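Local coordinates for extracellular solute-binding protein family 1 (Alicyclobacillus acidocaldarius subsp. acidocaldarius, PDB 4OVJ) that probably binds a solute outside the cell, perhaps a sugar as in many relatives, and delivers it to an ABC transporter for uptake, at residues 193-204 / 367-377. Residues are numbered along the deposited sequence; the frame is centred on the assembly and turned at random.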
loop_
_atom_site.group_PDB
_atom_site.type_symbol
_atom_site.label_atom_id
_atom_site.label_comp_id
_atom_site.label_asym_id
_atom_site.label_seq_id
_atom_site.Cartn_x
_atom_site.Cartn_y
_atom_site.Cartn_z
ATOM N N ARG A 193 14.362 5.431 1.031
ATOM C CA ARG A 193 14.732 4.031 0.776
ATOM C C ARG A 193 15.690 3.913 -0.415
ATOM O O ARG A 193 16.624 3.113 -0.388
ATOM C CB ARG A 193 13.490 3.175 0.570
ATOM C CG ARG A 193 12.762 2.833 1.869
ATOM C CD ARG A 193 11.353 2.336 1.601
ATOM N NE ARG A 193 11.293 1.239 0.617
ATOM C CZ ARG A 193 11.304 -0.076 0.882
ATOM N NH1 ARG A 193 11.384 -0.547 2.122
ATOM N NH2 ARG A 193 11.238 -0.945 -0.121
ATOM N N GLN A 194 15.487 4.746 -1.437
ATOM C CA GLN A 194 16.405 4.769 -2.581
ATOM C C GLN A 194 17.821 5.187 -2.194
ATOM O O GLN A 194 18.783 4.841 -2.875
ATOM C CB GLN A 194 15.918 5.705 -3.663
ATOM C CG GLN A 194 14.589 5.346 -4.254
ATOM C CD GLN A 194 14.131 6.367 -5.257
ATOM O OE1 GLN A 194 14.205 7.573 -5.009
ATOM N NE2 GLN A 194 13.697 5.896 -6.416
ATOM N N HIS A 195 17.933 5.965 -1.121
ATOM C CA HIS A 195 19.212 6.436 -0.619
ATOM C C HIS A 195 19.763 5.571 0.502
ATOM O O HIS A 195 20.660 5.997 1.225
ATOM C CB HIS A 195 19.081 7.897 -0.194
ATOM C CG HIS A 195 18.894 8.809 -1.359
ATOM N ND1 HIS A 195 17.695 8.935 -2.025
ATOM C CD2 HIS A 195 19.783 9.572 -2.033
ATOM C CE1 HIS A 195 17.843 9.767 -3.039
ATOM N NE2 HIS A 195 19.101 10.167 -3.064
ATOM N N GLY A 196 19.256 4.345 0.613
ATOM C CA GLY A 196 19.753 3.383 1.593
ATOM C C GLY A 196 19.346 3.715 3.010
ATOM O O GLY A 196 19.944 3.224 3.967
ATOM N N GLN A 197 18.301 4.521 3.135
ATOM C CA GLN A 197 17.824 5.016 4.426
ATOM C C GLN A 197 16.331 4.692 4.575
ATOM O O GLN A 197 15.748 3.978 3.738
ATOM C CB GLN A 197 18.145 6.509 4.527
ATOM C CG GLN A 197 19.649 6.744 4.583
ATOM C CD GLN A 197 20.072 8.187 4.470
ATOM O OE1 GLN A 197 19.255 9.102 4.503
ATOM N NE2 GLN A 197 21.373 8.398 4.336
ATOM N N HIS A 198 15.721 5.168 5.656
ATOM C CA HIS A 198 14.335 4.841 5.974
ATOM C C HIS A 198 13.725 5.987 6.736
ATOM O O HIS A 198 14.446 6.752 7.349
ATOM C CB HIS A 198 14.268 3.577 6.844
ATOM C CG HIS A 198 14.944 2.398 6.225
ATOM N ND1 HIS A 198 16.271 2.097 6.450
ATOM C CD2 HIS A 198 14.494 1.478 5.344
ATOM C CE1 HIS A 198 16.604 1.030 5.744
ATOM N NE2 HIS A 198 15.545 0.639 5.061
ATOM N N LEU A 199 12.400 6.090 6.752
ATOM C CA LEU A 199 11.769 7.100 7.598
ATOM C C LEU A 199 12.231 6.941 9.047
ATOM O O LEU A 199 12.563 7.925 9.702
ATOM C CB LEU A 199 10.247 7.028 7.522
ATOM C CG LEU A 199 9.666 7.348 6.134
ATOM C CD1 LEU A 199 8.149 7.236 6.148
ATOM C CD2 LEU A 199 10.102 8.717 5.652
ATOM N N TYR A 200 12.239 5.703 9.534
ATOM C CA TYR A 200 12.640 5.412 10.916
ATOM C C TYR A 200 13.740 4.383 10.955
ATOM O O TYR A 200 13.902 3.592 10.034
ATOM C CB TYR A 200 11.460 4.876 11.720
ATOM C CG TYR A 200 10.261 5.772 11.716
ATOM C CD1 TYR A 200 10.204 6.871 12.543
ATOM C CD2 TYR A 200 9.182 5.533 10.862
ATOM C CE1 TYR A 200 9.111 7.711 12.547
ATOM C CE2 TYR A 200 8.083 6.372 10.856
ATOM C CZ TYR A 200 8.054 7.460 11.707
ATOM O OH TYR A 200 6.976 8.309 11.725
ATOM N N ASN A 201 14.494 4.366 12.039
ATOM C CA ASN A 201 15.317 3.198 12.288
ATOM C C ASN A 201 14.394 2.008 12.642
ATOM O O ASN A 201 13.170 2.167 12.810
ATOM C CB ASN A 201 16.426 3.486 13.318
ATOM C CG ASN A 201 15.897 3.753 14.710
ATOM O OD1 ASN A 201 14.699 3.705 14.958
ATOM N ND2 ASN A 201 16.812 4.024 15.642
ATOM N N ALA A 202 14.959 0.811 12.698
ATOM C CA ALA A 202 14.148 -0.411 12.802
ATOM C C ALA A 202 13.237 -0.457 14.040
ATOM O O ALA A 202 12.119 -0.978 13.972
ATOM C CB ALA A 202 15.048 -1.636 12.764
ATOM N N SER A 203 13.715 0.114 15.145
ATOM C CA SER A 203 12.990 0.126 16.422
ATOM C C SER A 203 12.045 1.328 16.571
ATOM O O SER A 203 11.242 1.389 17.508
ATOM C CB SER A 203 13.998 0.110 17.575
ATOM O OG SER A 203 15.099 0.972 17.320
ATOM N N GLY A 204 12.141 2.279 15.649
ATOM C CA GLY A 204 11.349 3.492 15.715
ATOM C C GLY A 204 11.772 4.429 16.837
ATOM O O GLY A 204 10.951 5.207 17.315
ATOM N N THR A 367 11.059 -4.310 -3.048
ATOM C CA THR A 367 11.724 -4.949 -1.927
ATOM C C THR A 367 10.793 -4.873 -0.725
ATOM O O THR A 367 9.779 -4.181 -0.771
ATOM C CB THR A 367 13.063 -4.276 -1.625
ATOM O OG1 THR A 367 12.828 -2.961 -1.157
ATOM C CG2 THR A 367 13.937 -4.220 -2.868
ATOM N N PRO A 368 11.123 -5.594 0.358
ATOM C CA PRO A 368 10.193 -5.634 1.475
ATOM C C PRO A 368 9.909 -4.264 2.084
ATOM O O PRO A 368 10.779 -3.395 2.145
ATOM C CB PRO A 368 10.907 -6.530 2.492
ATOM C CG PRO A 368 11.731 -7.440 1.646
ATOM C CD PRO A 368 12.227 -6.551 0.534
ATOM N N ILE A 369 8.680 -4.108 2.543
ATOM C CA ILE A 369 8.255 -2.925 3.266
ATOM C C ILE A 369 9.082 -2.782 4.553
ATOM O O ILE A 369 9.536 -3.780 5.130
ATOM C CB ILE A 369 6.735 -3.019 3.553
ATOM C CG1 ILE A 369 6.194 -1.694 4.085
ATOM C CG2 ILE A 369 6.424 -4.184 4.495
ATOM C CD1 ILE A 369 4.679 -1.651 4.176
ATOM N N ASP A 370 9.286 -1.542 4.987
ATOM C CA ASP A 370 9.965 -1.262 6.243
ATOM C C ASP A 370 9.165 -1.830 7.409
ATOM O O ASP A 370 7.950 -2.041 7.301
ATOM C CB ASP A 370 10.049 0.241 6.510
ATOM C CG ASP A 370 11.049 0.989 5.613
ATOM O OD1 ASP A 370 11.707 0.399 4.729
ATOM O OD2 ASP A 370 11.175 2.220 5.837
ATOM N N PRO A 371 9.830 -2.041 8.550
ATOM C CA PRO A 371 9.083 -2.455 9.739
ATOM C C PRO A 371 7.970 -1.473 10.125
ATOM O O PRO A 371 8.010 -0.294 9.724
ATOM C CB PRO A 371 10.154 -2.492 10.835
ATOM C CG PRO A 371 11.444 -2.653 10.109
ATOM C CD PRO A 371 11.284 -1.982 8.789
ATOM N N PRO A 372 6.976 -1.941 10.904
ATOM C CA PRO A 372 5.878 -1.054 11.285
ATOM C C PRO A 372 6.415 0.180 12.011
ATOM O O PRO A 372 7.421 0.081 12.715
ATOM C CB PRO A 372 5.020 -1.929 12.216
ATOM C CG PRO A 372 5.393 -3.332 11.875
ATOM C CD PRO A 372 6.850 -3.269 11.530
ATOM N N PRO A 373 5.782 1.343 11.811
ATOM C CA PRO A 373 6.290 2.570 12.408
ATOM C C PRO A 373 5.992 2.689 13.893
ATOM O O PRO A 373 5.111 1.987 14.399
ATOM C CB PRO A 373 5.529 3.666 11.656
ATOM C CG PRO A 373 4.255 3.028 11.264
ATOM C CD PRO A 373 4.614 1.597 10.950
ATOM N N PRO A 374 6.714 3.589 14.583
ATOM C CA PRO A 374 6.425 3.904 15.992
ATOM C C PRO A 374 5.091 4.628 16.162
ATOM O O PRO A 374 4.510 5.102 15.187
ATOM C CB PRO A 374 7.584 4.806 16.393
ATOM C CG PRO A 374 8.015 5.460 15.118
ATOM C CD PRO A 374 7.762 4.466 14.022
ATOM N N GLN A 375 4.642 4.719 17.413
ATOM C CA GLN A 375 3.317 5.242 17.763
ATOM C C GLN A 375 3.077 6.688 17.325
ATOM O O GLN A 375 1.944 7.067 17.019
ATOM C CB GLN A 375 3.101 5.128 19.278
ATOM C CG GLN A 375 4.005 6.026 20.109
ATOM C CD GLN A 375 3.724 5.928 21.597
ATOM O OE1 GLN A 375 2.693 5.405 22.014
ATOM N NE2 GLN A 375 4.646 6.432 22.404
ATOM N N HIS A 376 4.143 7.480 17.283
ATOM C CA HIS A 376 4.052 8.907 16.936
ATOM C C HIS A 376 3.984 9.185 15.421
ATOM O O HIS A 376 4.015 10.343 15.013
ATOM C CB HIS A 376 5.242 9.672 17.536
ATOM C CG HIS A 376 5.260 9.695 19.037
ATOM N ND1 HIS A 376 4.200 10.157 19.788
ATOM C CD2 HIS A 376 6.219 9.331 19.922
ATOM C CE1 HIS A 376 4.500 10.064 21.072
ATOM N NE2 HIS A 376 5.721 9.567 21.180
ATOM N N ASP A 377 3.890 8.147 14.590
ATOM C CA ASP A 377 3.922 8.323 13.129
ATOM C C ASP A 377 2.885 9.293 12.577
ATOM O O ASP A 377 3.199 10.089 11.694
ATOM C CB ASP A 377 3.778 6.977 12.411
ATOM C CG ASP A 377 3.883 7.105 10.895
ATOM O OD1 ASP A 377 4.975 7.412 10.379
ATOM O OD2 ASP A 377 2.855 6.922 10.217
HETATM O O HOH W 1 11.326 4.523 4.564
HETATM O O HOH W 2 10.531 3.370 8.288
HETATM O O HOH W 3 10.182 1.734 12.739
#
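Tyr-200 and Pro-374 make a CH-pi contact at one end of this contact, and an Arg-193–Asp-370 salt bridge holds the other. Between them the loop leaving helix 185-194 lies along the proline-rich linker, Pro-371 to Pro-374, that joins helices 350-365 and 377-392 in this periplasmic-binding-protein fold. Pro-374 lies across one face of the phenol, its CD 3.5 Å from the ring centroid and only 5° off the normal, while CG covers CE1 and Pro-373 CB touches CE2. Tyr-200 OH donates to the anti lone pair of Asp-377 OD1 at 2.6 Å; OD1 lies in the ring plane at the phenol's edge, while the carboxylate plane is turned 67° from the ring. Asp-377 extends from the first turn of helix 377-392 with its CG opposite the backbone N (chi1 -177°), which brings OD1 to the hydroxyl; Trp-185 NE1 binds the same oxygen. A leucine in place of Tyr-200 would probably leave OD1 without its hydroxyl donor and Pro-374 without a flat face to lie on. At the other end, the Arg-193 chain bends at chi3, and NH1 forks between Asp-370 OD1 at 2.8 Å and Pro-368 O at 2.9 Å. Both acceptors lie near the guanidinium plane, yet OD1 is approached from above the carboxylate plane. NE donates a hydrogen bond to Gly-289 O, further fixing the group's rotation. The His-198 ring turns its CD2 edge to OD1. Two waters donate to Asp-370 OD2 and accept from Leu-199 N and Tyr-200 N, so one carboxylate oxygen serves two backbone amides. Beyond them, a third water donates to both Asn-201 O and Pro-372 O. Where the two backbones run nearest, Gly-204 has no side chain, and a CB there would collide with Pro-374 CB, which packs 3.5 Å from Gly-204 O.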